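Local structure of thiol transferase (Phanerochaete chrysosporium, 4F0B) at residues A[28-33]-A[95-101]. The protein is a Ure2p-class glutathione transferase that binds oxidized glutathione and probably acts as a thiol transferase. Residues are numbered along the deposited sequence; the frame is centred on the assembly and turned at random.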
loop_
_atom_site.group_PDB
_atom_site.type_symbol
_atom_site.label_atom_id
_atom_site.label_comp_id
_atom_site.label_asym_id
_atom_site.label_seq_id
_atom_site.Cartn_x
_atom_site.Cartn_y
_atom_site.Cartn_z
ATOM N N GLU A 28 18.227 -12.960 -1.575
ATOM C CA GLU A 28 19.212 -11.891 -1.788
ATOM C C GLU A 28 20.027 -11.655 -0.522
ATOM O O GLU A 28 21.256 -11.506 -0.574
ATOM C CB GLU A 28 18.545 -10.586 -2.227
ATOM C CG GLU A 28 17.783 -10.637 -3.570
ATOM C CD GLU A 28 18.685 -10.568 -4.803
ATOM O OE1 GLU A 28 19.925 -10.558 -4.669
ATOM O OE2 GLU A 28 18.114 -10.543 -5.903
ATOM N N LEU A 29 19.340 -11.679 0.629
ATOM C CA LEU A 29 20.031 -11.506 1.910
ATOM C C LEU A 29 20.971 -12.671 2.176
ATOM O O LEU A 29 22.118 -12.474 2.589
ATOM C CB LEU A 29 19.004 -11.384 3.039
ATOM C CG LEU A 29 18.140 -10.125 2.999
ATOM C CD1 LEU A 29 16.992 -10.256 4.008
ATOM C CD2 LEU A 29 18.978 -8.875 3.306
ATOM N N LYS A 30 20.507 -13.895 1.941
ATOM C CA LYS A 30 21.363 -15.069 2.149
ATOM C C LYS A 30 22.649 -14.980 1.296
ATOM O O LYS A 30 23.734 -15.346 1.777
ATOM C CB LYS A 30 20.604 -16.368 1.841
ATOM C CG LYS A 30 19.559 -16.783 2.906
ATOM C CD LYS A 30 18.588 -17.829 2.373
ATOM C CE LYS A 30 19.293 -19.100 1.894
ATOM N NZ LYS A 30 18.291 -20.171 1.528
ATOM N N ALA A 31 22.540 -14.487 0.062
ATOM C CA ALA A 31 23.714 -14.414 -0.808
ATOM C C ALA A 31 24.733 -13.377 -0.348
ATOM O O ALA A 31 25.939 -13.541 -0.583
ATOM C CB ALA A 31 23.302 -14.143 -2.242
ATOM N N VAL A 32 24.272 -12.314 0.289
ATOM C CA VAL A 32 25.176 -11.267 0.773
ATOM C C VAL A 32 25.701 -11.524 2.190
ATOM O O VAL A 32 26.907 -11.367 2.440
ATOM C CB VAL A 32 24.495 -9.879 0.694
ATOM C CG1 VAL A 32 25.311 -8.837 1.519
ATOM C CG2 VAL A 32 24.337 -9.463 -0.767
ATOM N N TYR A 33 24.829 -11.994 3.083
ATOM C CA TYR A 33 25.112 -12.095 4.517
ATOM C C TYR A 33 25.254 -13.510 5.065
ATOM O O TYR A 33 25.699 -13.682 6.206
ATOM C CB TYR A 33 24.008 -11.398 5.324
ATOM C CG TYR A 33 23.842 -9.921 5.010
ATOM C CD1 TYR A 33 24.764 -8.986 5.462
ATOM C CD2 TYR A 33 22.759 -9.471 4.263
ATOM C CE1 TYR A 33 24.646 -7.640 5.179
ATOM C CE2 TYR A 33 22.616 -8.118 3.973
ATOM C CZ TYR A 33 23.556 -7.207 4.436
ATOM O OH TYR A 33 23.427 -5.872 4.170
ATOM N N PHE A 95 17.783 -7.521 8.886
ATOM C CA PHE A 95 18.850 -8.330 8.283
ATOM C C PHE A 95 19.725 -7.648 7.245
ATOM O O PHE A 95 20.780 -8.175 6.912
ATOM C CB PHE A 95 18.251 -9.621 7.675
ATOM C CG PHE A 95 17.578 -10.510 8.685
ATOM C CD1 PHE A 95 18.331 -11.330 9.520
ATOM C CD2 PHE A 95 16.188 -10.509 8.814
ATOM C CE1 PHE A 95 17.705 -12.146 10.449
ATOM C CE2 PHE A 95 15.572 -11.325 9.753
ATOM C CZ PHE A 95 16.331 -12.137 10.562
ATOM N N ASP A 96 19.344 -6.478 6.747
ATOM C CA ASP A 96 20.141 -5.835 5.712
ATOM C C ASP A 96 21.038 -4.777 6.354
ATOM O O ASP A 96 20.892 -3.578 6.111
ATOM C CB ASP A 96 19.213 -5.234 4.638
ATOM C CG ASP A 96 19.962 -4.683 3.435
ATOM O OD1 ASP A 96 21.122 -5.084 3.207
ATOM O OD2 ASP A 96 19.367 -3.883 2.688
ATOM N N LYS A 97 21.975 -5.253 7.179
ATOM C CA LYS A 97 22.752 -4.361 8.040
ATOM C C LYS A 97 23.666 -3.389 7.301
ATOM O O LYS A 97 24.009 -2.331 7.832
ATOM C CB LYS A 97 23.532 -5.171 9.084
ATOM C CG LYS A 97 22.614 -5.713 10.196
ATOM C CD LYS A 97 21.630 -4.630 10.676
ATOM C CE LYS A 97 20.650 -5.172 11.716
ATOM N NZ LYS A 97 19.677 -4.129 12.186
ATOM N N GLU A 98 24.035 -3.733 6.071
ATOM C CA GLU A 98 24.850 -2.838 5.253
ATOM C C GLU A 98 24.034 -2.113 4.189
ATOM O O GLU A 98 24.616 -1.491 3.293
ATOM C CB GLU A 98 26.007 -3.606 4.611
ATOM C CG GLU A 98 27.006 -4.139 5.643
ATOM C CD GLU A 98 27.933 -5.188 5.072
ATOM O OE1 GLU A 98 28.310 -5.074 3.886
ATOM O OE2 GLU A 98 28.284 -6.138 5.805
ATOM N N ASN A 99 22.705 -2.193 4.282
ATOM C CA ASN A 99 21.840 -1.463 3.349
ATOM C C ASN A 99 22.190 -1.737 1.881
ATOM O O ASN A 99 22.350 -0.832 1.053
ATOM C CB ASN A 99 21.863 0.034 3.691
ATOM C CG ASN A 99 21.148 0.332 5.002
ATOM O OD1 ASN A 99 21.775 0.702 5.995
ATOM N ND2 ASN A 99 19.844 0.136 5.018
ATOM N N ALA A 100 22.293 -3.024 1.569
ATOM C CA ALA A 100 22.538 -3.435 0.204
ATOM C C ALA A 100 21.277 -3.370 -0.647
ATOM O O ALA A 100 21.364 -3.183 -1.864
ATOM C CB ALA A 100 23.092 -4.825 0.168
ATOM N N PHE A 101 20.110 -3.479 -0.009
ATOM C CA PHE A 101 18.819 -3.601 -0.710
ATOM C C PHE A 101 17.775 -2.656 -0.188
ATOM O O PHE A 101 16.589 -2.787 -0.526
ATOM C CB PHE A 101 18.278 -5.042 -0.536
ATOM C CG PHE A 101 19.233 -6.093 -1.020
ATOM C CD1 PHE A 101 19.500 -6.216 -2.373
ATOM C CD2 PHE A 101 19.917 -6.911 -0.141
ATOM C CE1 PHE A 101 20.395 -7.150 -2.855
ATOM C CE2 PHE A 101 20.829 -7.872 -0.609
ATOM C CZ PHE A 101 21.082 -7.996 -1.975
#
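Tyr33, in the last turn of helix 20-33, reaches its hydroxyl into the loop after helix 84-95, where two hydrogen bonds hold it. Its OH donates to Asp96 OD1 (2.6 Å), meeting the carboxylate on its anti side and 17° out of plane, and accepts from Glu98 N at 2.9 Å. Tyrosine suits this place because its long, rigid ring carries across to the loop a group that both gives and takes. With chi1 at -173°, Asp96 turns its carboxylate toward the backbone just beyond the type I turn Asp96-Asn99, where OD1 accepts Ala100 N and OD2 accepts Phe101 N, each on its syn side; OD2 also bonds Ser102 OG. A short side chain with two oxygens can serve helix and loop at once.

Over the faces of the Tyr33 ring lie Val32 CG1 and, on the opposite one, Phe95 O, 3.4 Å above the plane and offset toward the rim.

Apolar packing joins the rest. Phe101 offers a flat face to Glu28 CB, a CH-pi contact 4.0 Å from the ring centroid, while Val32 CG2 touches its CZ at 3.8 Å. Leu29 forks, CD1 against Phe95 CB and CD2 against Asp96 CB. Glu28 OE2 is held by a salt bridge to Arg213 and a hydrogen bond with Tyr176 OH.

A phenylalanine in place of Tyr33 would probably leave Glu98 N without its acceptor and Asp96 OD1 with one donor fewer. Shared between the helix's tyrosine and the amides after the turn, the carboxylate, its charged form probably stabilised by these donors, ties the linker leaving the thioredoxin-like domain to that domain's first helix.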